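Type-iv like pilin ttha1219 (Thermus thermophilus, PDB 5G23) is a type IV pilin-like protein, resembling type II secretion pseudopilins, that probably takes part in the pilus machinery linked to natural competence and DNA uptake. Local coordinates at residues E110-G114 with A115-G119; G119-G123 with E124-P128; Y149-G153 with T154-Q158. All coordinates share one frame; numbering follows the deposited sequence.

Interaction 1. Residues E110-G114 with A115-G119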
loop_
_atom_site.group_PDB
_atom_site.type_symbol
_atom_site.label_atom_id
_atom_site.label_comp_id
_atom_site.label_asym_id
_atom_site.label_seq_id
_atom_site.Cartn_x
_atom_site.Cartn_y
_atom_site.Cartn_z
ATOM N N GLU B 110 6.903 -0.754 13.286
ATOM C CA GLU B 110 8.049 -0.239 14.095
ATOM C C GLU B 110 9.234 0.080 13.234
ATOM O O GLU B 110 9.351 -0.471 12.172
ATOM C CB GLU B 110 8.536 -1.354 15.044
ATOM C CG GLU B 110 7.533 -1.838 16.066
ATOM C CD GLU B 110 8.174 -2.631 17.190
ATOM O OE1 GLU B 110 9.409 -2.439 17.461
ATOM O OE2 GLU B 110 7.440 -3.475 17.781
ATOM N N VAL B 111 10.132 0.936 13.714
ATOM C CA VAL B 111 11.406 1.201 13.035
ATOM C C VAL B 111 12.530 0.576 13.858
ATOM O O VAL B 111 12.551 0.651 15.079
ATOM C CB VAL B 111 11.713 2.701 12.854
ATOM C CG1 VAL B 111 13.137 2.948 12.343
ATOM C CG2 VAL B 111 10.794 3.278 11.843
ATOM N N ASN B 112 13.443 -0.044 13.157
ATOM C CA ASN B 112 14.651 -0.594 13.783
ATOM C C ASN B 112 15.796 -0.508 12.777
ATOM O O ASN B 112 15.602 -0.882 11.602
ATOM C CB ASN B 112 14.402 -2.063 14.141
ATOM C CG ASN B 112 15.693 -2.766 14.576
ATOM O OD1 ASN B 112 16.270 -3.566 13.831
ATOM N ND2 ASN B 112 16.166 -2.427 15.765
ATOM N N GLN B 113 16.970 -0.034 13.213
ATOM C CA GLN B 113 18.151 0.040 12.343
ATOM C C GLN B 113 17.871 0.686 10.962
ATOM O O GLN B 113 18.258 0.152 9.895
ATOM C CB GLN B 113 18.745 -1.341 12.138
ATOM C CG GLN B 113 19.297 -1.915 13.419
ATOM C CD GLN B 113 20.027 -3.209 13.159
ATOM O OE1 GLN B 113 19.920 -3.808 12.081
ATOM N NE2 GLN B 113 20.790 -3.638 14.129
ATOM N N GLY B 114 17.176 1.823 10.989
ATOM C CA GLY B 114 16.975 2.600 9.740
ATOM C C GLY B 114 15.927 2.034 8.794
ATOM O O GLY B 114 15.832 2.488 7.643
ATOM N N ALA B 115 15.165 1.020 9.239
ATOM C CA ALA B 115 14.072 0.392 8.448
ATOM C C ALA B 115 12.720 0.420 9.180
ATOM O O ALA B 115 12.667 0.146 10.377
ATOM C CB ALA B 115 14.409 -1.047 8.109
ATOM N N LEU B 116 11.657 0.765 8.446
ATOM C CA LEU B 116 10.355 0.607 8.905
ATOM C C LEU B 116 9.931 -0.838 8.566
ATOM O O LEU B 116 10.086 -1.258 7.453
ATOM C CB LEU B 116 9.427 1.635 8.239
ATOM C CG LEU B 116 7.933 1.586 8.574
ATOM C CD1 LEU B 116 7.644 1.969 10.000
ATOM C CD2 LEU B 116 7.174 2.504 7.620
ATOM N N ARG B 117 9.357 -1.515 9.539
ATOM C CA ARG B 117 8.881 -2.878 9.429
ATOM C C ARG B 117 7.438 -3.074 9.884
ATOM O O ARG B 117 6.889 -2.274 10.639
ATOM C CB ARG B 117 9.794 -3.796 10.225
ATOM C CG ARG B 117 11.240 -3.833 9.739
ATOM C CD ARG B 117 12.004 -4.918 10.507
ATOM N NE ARG B 117 13.358 -5.074 10.035
ATOM C CZ ARG B 117 14.364 -4.241 10.362
ATOM N NH1 ARG B 117 14.155 -3.181 11.179
ATOM N NH2 ARG B 117 15.578 -4.424 9.860
ATOM N N TRP B 118 6.812 -4.118 9.367
ATOM C CA TRP B 118 5.443 -4.423 9.607
ATOM C C TRP B 118 5.241 -5.846 10.037
ATOM O O TRP B 118 5.966 -6.779 9.552
ATOM C CB TRP B 118 4.658 -4.218 8.293
ATOM C CG TRP B 118 3.209 -4.647 8.354
ATOM C CD1 TRP B 118 2.198 -4.150 9.169
ATOM C CD2 TRP B 118 2.599 -5.680 7.576
ATOM N NE1 TRP B 118 1.006 -4.773 8.899
ATOM C CE2 TRP B 118 1.220 -5.722 7.937
ATOM C CE3 TRP B 118 3.067 -6.525 6.558
ATOM C CZ2 TRP B 118 0.331 -6.638 7.386
ATOM C CZ3 TRP B 118 2.134 -7.454 5.964
ATOM C CH2 TRP B 118 0.800 -7.487 6.401
ATOM N N GLY B 119 4.277 -6.081 10.906
ATOM C CA GLY B 119 3.809 -7.466 11.139
ATOM C C GLY B 119 2.319 -7.588 11.393
ATOM O O GLY B 119 1.633 -6.584 11.616
#
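E110 and R117 pair through two backbone hydrogen bonds. E110 N gives one to R117 O at 3.1 Å, and E110 O takes one from R117 N. V111 comes next, as the non-hydrogen-bonded partner of L116. Its CG2 meets L116 CD1 at 3.9 Å, and the two side chains cross at about a right angle. They lie on the face that packs on F145 of strand 141-151. N112 N bonds to A115 O. N112 O is gripped by two donors from opposite faces of its carbonyl plane: A115 N at 3.1 Å and R117 NH1 at 2.7 Å. R117 reaches it with CG anti to its own carbonyl carbon (chi1 -62°) and an extended chain to NE. The carbonyl sits at the guanidinium edge, close to its plane, while A115 CB lies over one guanidinium face. Replacing R117 with an alanine would probably cost N112 O its second donor and uncover A115 CB. Q113 and G114 are the middle residues of the turn; both have positive phi, at 48° and 77°. This is a two-residue beta hairpin with a type I' turn, joining strands 104-112 and 115-122 of the seven-stranded antiparallel sheet.

Interaction 2. Residues G119-G123 with E124-P128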
loop_
_atom_site.group_PDB
_atom_site.type_symbol
_atom_site.label_atom_id
_atom_site.label_comp_id
_atom_site.label_asym_id
_atom_site.label_seq_id
_atom_site.Cartn_x
_atom_site.Cartn_y
_atom_site.Cartn_z
ATOM N N GLY B 119 4.277 -6.081 10.906
ATOM C CA GLY B 119 3.809 -7.466 11.139
ATOM C C GLY B 119 2.319 -7.588 11.393
ATOM O O GLY B 119 1.633 -6.584 11.616
ATOM N N ALA B 120 1.815 -8.804 11.239
ATOM C CA ALA B 120 0.430 -9.107 11.327
ATOM C C ALA B 120 0.175 -10.388 12.103
ATOM O O ALA B 120 0.993 -11.278 12.079
ATOM C CB ALA B 120 -0.169 -9.262 9.938
ATOM N N CYS B 121 -0.965 -10.490 12.737
ATOM C CA CYS B 121 -1.296 -11.668 13.497
ATOM C C CYS B 121 -2.756 -11.853 13.555
ATOM O O CYS B 121 -3.554 -10.964 13.243
ATOM C CB CYS B 121 -0.703 -11.559 14.951
ATOM S SG CYS B 121 -1.283 -10.116 15.880
ATOM N N LYS B 122 -3.141 -13.009 13.989
ATOM C CA LYS B 122 -4.529 -13.325 14.196
ATOM C C LYS B 122 -4.813 -13.651 15.661
ATOM O O LYS B 122 -4.023 -14.305 16.314
ATOM C CB LYS B 122 -4.854 -14.522 13.333
ATOM C CG LYS B 122 -6.321 -14.766 13.193
ATOM C CD LYS B 122 -6.510 -16.092 12.453
ATOM C CE LYS B 122 -7.910 -16.570 12.456
ATOM N NZ LYS B 122 -8.028 -17.380 11.210
ATOM N N GLY B 123 -5.951 -13.220 16.133
ATOM C CA GLY B 123 -6.421 -13.586 17.471
ATOM C C GLY B 123 -6.539 -12.375 18.348
ATOM O O GLY B 123 -5.775 -11.439 18.242
ATOM N N GLU B 124 -7.515 -12.380 19.230
ATOM C CA GLU B 124 -7.654 -11.329 20.210
ATOM C C GLU B 124 -6.343 -11.100 20.976
ATOM O O GLU B 124 -5.776 -12.048 21.491
ATOM C CB GLU B 124 -8.722 -11.738 21.193
ATOM C CG GLU B 124 -10.130 -11.982 20.642
ATOM C CD GLU B 124 -10.297 -13.280 19.786
ATOM O OE1 GLU B 124 -9.439 -14.224 19.822
ATOM O OE2 GLU B 124 -11.318 -13.374 19.067
ATOM N N GLY B 125 -5.854 -9.870 21.020
ATOM C CA GLY B 125 -4.598 -9.506 21.724
ATOM C C GLY B 125 -3.320 -10.090 21.152
ATOM O O GLY B 125 -2.279 -10.153 21.853
ATOM N N CYS B 126 -3.366 -10.580 19.907
ATOM C CA CYS B 126 -2.161 -11.212 19.349
ATOM C C CYS B 126 -1.104 -10.185 19.237
ATOM O O CYS B 126 -1.386 -8.970 19.033
ATOM C CB CYS B 126 -2.458 -11.860 17.986
ATOM S SG CYS B 126 -3.019 -10.723 16.695
ATOM N N ALA B 127 0.148 -10.608 19.444
ATOM C CA ALA B 127 1.266 -9.681 19.350
ATOM C C ALA B 127 1.830 -9.772 17.951
ATOM O O ALA B 127 2.382 -10.794 17.601
ATOM C CB ALA B 127 2.346 -10.052 20.388
ATOM N N PRO B 128 1.728 -8.716 17.143
ATOM C CA PRO B 128 2.369 -8.857 15.829
ATOM C C PRO B 128 3.906 -8.925 15.885
ATOM O O PRO B 128 4.504 -8.167 16.602
ATOM C CB PRO B 128 1.933 -7.600 15.083
ATOM C CG PRO B 128 1.076 -6.772 16.007
ATOM C CD PRO B 128 1.033 -7.446 17.358
#
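The chain leaves the strand at G123, folds through a type II turn closed by a hydrogen bond from C126 N to G123 O at 3.1 Å, and runs back beside G119-K122, the two end-to-end directions being 164° apart. Next to the turn, C121 and C126 are joined by a disulfide, SG to SG 2.0 Å, with a torsion of 73° about the S-S bond. In both cysteines SG sits between the backbone N and the carbonyl carbon, which brings the two sulfurs together across the gap between the chains. C126 CB also touches K122 O at 3.4 Å. The bond closes a small covalent loop. It ties the end of strand 115-122 to the connection leading to strand 132-134, at the rim of the seven-stranded sheet.

P128 also packs against the C121 sulfur. Its ring carbon CD is 3.8 Å from C121 SG. Further along, P128 CB rests on the backbone of G119, 3.6 Å from G119 O, where the strand has no side chain in the way. E124 bends at chi2 (72°), which turns its carboxylate back toward the backbone of G123, with OE1 3.7 Å from G123 C. Two glycines ease the bend. G125 takes the third position of the turn with a positive phi, where glycine is favoured. At G123 a side chain would press on the preceding carbonyl oxygen. The K122 side chain points away from the returning chain, and its NZ forms a salt bridge with E103. C126 O accepts a hydrogen bond from W86 NE1, linking the loop to strand 82-88.

Interaction 3. Residues Y149-G153 with T154-Q158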
loop_
_atom_site.group_PDB
_atom_site.type_symbol
_atom_site.label_atom_id
_atom_site.label_comp_id
_atom_site.label_asym_id
_atom_site.label_seq_id
_atom_site.Cartn_x
_atom_site.Cartn_y
_atom_site.Cartn_z
ATOM N N TYR B 149 -1.535 11.357 18.245
ATOM C CA TYR B 149 -2.936 11.105 18.166
ATOM C C TYR B 149 -3.760 12.323 18.615
ATOM O O TYR B 149 -3.330 13.138 19.445
ATOM C CB TYR B 149 -3.315 9.860 18.983
ATOM C CG TYR B 149 -3.107 9.983 20.458
ATOM C CD1 TYR B 149 -1.902 9.635 21.023
ATOM C CD2 TYR B 149 -4.187 10.306 21.344
ATOM C CE1 TYR B 149 -1.715 9.700 22.378
ATOM C CE2 TYR B 149 -4.006 10.325 22.702
ATOM C CZ TYR B 149 -2.761 9.992 23.192
ATOM O OH TYR B 149 -2.548 10.061 24.532
ATOM N N LEU B 150 -4.965 12.405 18.080
ATOM C CA LEU B 150 -5.834 13.537 18.343
ATOM C C LEU B 150 -6.928 13.079 19.278
ATOM O O LEU B 150 -7.701 12.164 18.962
ATOM C CB LEU B 150 -6.434 14.064 17.046
ATOM C CG LEU B 150 -7.387 15.259 17.147
ATOM C CD1 LEU B 150 -6.723 16.461 17.832
ATOM C CD2 LEU B 150 -7.866 15.632 15.777
ATOM N N GLU B 151 -6.977 13.653 20.475
ATOM C CA GLU B 151 -7.999 13.303 21.470
ATOM C C GLU B 151 -8.761 14.558 21.852
ATOM O O GLU B 151 -8.181 15.509 22.402
ATOM C CB GLU B 151 -7.401 12.721 22.736
ATOM C CG GLU B 151 -8.458 12.357 23.786
ATOM C CD GLU B 151 -7.877 12.027 25.132
ATOM O OE1 GLU B 151 -6.644 11.944 25.255
ATOM O OE2 GLU B 151 -8.686 11.840 26.075
ATOM N N GLY B 152 -10.032 14.613 21.494
ATOM C CA GLY B 152 -10.853 15.792 21.824
ATOM C C GLY B 152 -10.303 17.116 21.358
ATOM O O GLY B 152 -10.333 18.053 22.120
ATOM N N GLY B 153 -9.757 17.229 20.162
ATOM C CA GLY B 153 -9.171 18.517 19.803
ATOM C C GLY B 153 -7.733 18.812 20.247
ATOM O O GLY B 153 -7.180 19.770 19.792
ATOM N N THR B 154 -7.115 17.987 21.127
ATOM C CA THR B 154 -5.728 18.147 21.489
ATOM C C THR B 154 -4.829 17.018 20.887
ATOM O O THR B 154 -5.090 15.835 21.078
ATOM C CB THR B 154 -5.583 18.076 23.018
ATOM O OG1 THR B 154 -6.350 19.136 23.566
ATOM C CG2 THR B 154 -4.159 18.249 23.472
ATOM N N TRP B 155 -3.740 17.390 20.247
ATOM C CA TRP B 155 -2.787 16.421 19.718
ATOM C C TRP B 155 -1.821 15.984 20.847
ATOM O O TRP B 155 -1.345 16.846 21.620
ATOM C CB TRP B 155 -1.978 17.024 18.522
ATOM C CG TRP B 155 -2.777 17.061 17.243
ATOM C CD1 TRP B 155 -3.477 18.120 16.730
ATOM C CD2 TRP B 155 -2.990 15.973 16.349
ATOM N NE1 TRP B 155 -4.130 17.713 15.556
ATOM C CE2 TRP B 155 -3.824 16.421 15.307
ATOM C CE3 TRP B 155 -2.610 14.644 16.367
ATOM C CZ2 TRP B 155 -4.246 15.590 14.283
ATOM C CZ3 TRP B 155 -2.987 13.838 15.314
ATOM C CH2 TRP B 155 -3.803 14.301 14.317
ATOM N N LYS B 156 -1.553 14.672 20.947
ATOM C CA LYS B 156 -0.706 14.149 22.018
ATOM C C LYS B 156 0.291 13.169 21.407
ATOM O O LYS B 156 0.045 12.599 20.329
ATOM C CB LYS B 156 -1.607 13.433 23.042
ATOM C CG LYS B 156 -2.554 14.376 23.792
ATOM C CD LYS B 156 -3.482 13.715 24.756
ATOM C CE LYS B 156 -4.338 14.805 25.396
ATOM N NZ LYS B 156 -5.180 14.251 26.435
ATOM N N ARG B 157 1.427 12.986 22.086
ATOM C CA ARG B 157 2.353 11.913 21.708
ATOM C C ARG B 157 2.946 11.368 22.966
ATOM O O ARG B 157 3.777 11.996 23.647
ATOM C CB ARG B 157 3.437 12.359 20.722
ATOM C CG ARG B 157 4.490 11.312 20.419
ATOM C CD ARG B 157 5.422 11.639 19.262
ATOM N NE ARG B 157 6.571 10.735 19.181
ATOM C CZ ARG B 157 7.684 10.836 19.938
ATOM N NH1 ARG B 157 7.847 11.828 20.769
ATOM N NH2 ARG B 157 8.608 9.913 19.901
ATOM N N GLN B 158 2.407 10.221 23.321
ATOM C CA GLN B 158 2.684 9.636 24.613
ATOM C C GLN B 158 2.198 8.210 24.513
ATOM O O GLN B 158 1.422 7.850 23.615
ATOM C CB GLN B 158 1.965 10.373 25.743
ATOM C CG GLN B 158 0.468 10.504 25.579
ATOM C CD GLN B 158 -0.179 11.513 26.512
ATOM O OE1 GLN B 158 0.201 12.693 26.525
ATOM N NE2 GLN B 158 -1.078 11.047 27.338
#
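The Y149 ring carries K156 CB over one face, 3.9 Å from the ring centroid, and has Q158 O near its plane at the edge. Its OH touches Q158 CG at 3.2 Å, where the ring and amide planes are nearly perpendicular. Y149 CG sits between its backbone N and carbonyl carbon (chi1 65°), which turns the ring across to the K156 strand. On the opposite sheet face, the W155 indole has L150 over one of its faces. L150 CB stands 3.6 Å from the centroid of the six-membered ring, almost on its normal, and L150 CD1 lies over the pyrrole part, 3.7 Å from W155 NE1. W155 also packs on P202 and L205. Extended chains bring E151 and K156 together in a salt bridge, OE1 to NZ 3.0 Å, with NZ well above the carboxylate plane. Paired backbone bonds join Y149 to K156 and E151 to T154; the bond from E151 N to T154 O is nearly straight, at 174°. G152 and G153 make the bend, both with positive phi. The arrangement is a two-residue beta hairpin with a type I' turn, in which 154-156 forms an outermost strand of the four-stranded antiparallel sheet.

The three contacts follow one another along the chain. Interactions 1 and 2 share G119: interaction 1 turns the chain into strand 115-122, and interaction 2 turns it out again. Their centres are about 17 Å apart, and both use this strand of the seven-stranded sheet. Interaction 3 lies in the four-stranded sheet, on the opposite side of the chain's centre from interaction 1. Its centre is about 24 Å from that of interaction 1 and 25 Å from that of interaction 2, and it touches neither. Strand 141-151 connects the regions, since V142 and F145 near its start meet interaction 1 and its end forms interaction 3. Local reversals thus shape strand ends of one sheet and an edge of the other.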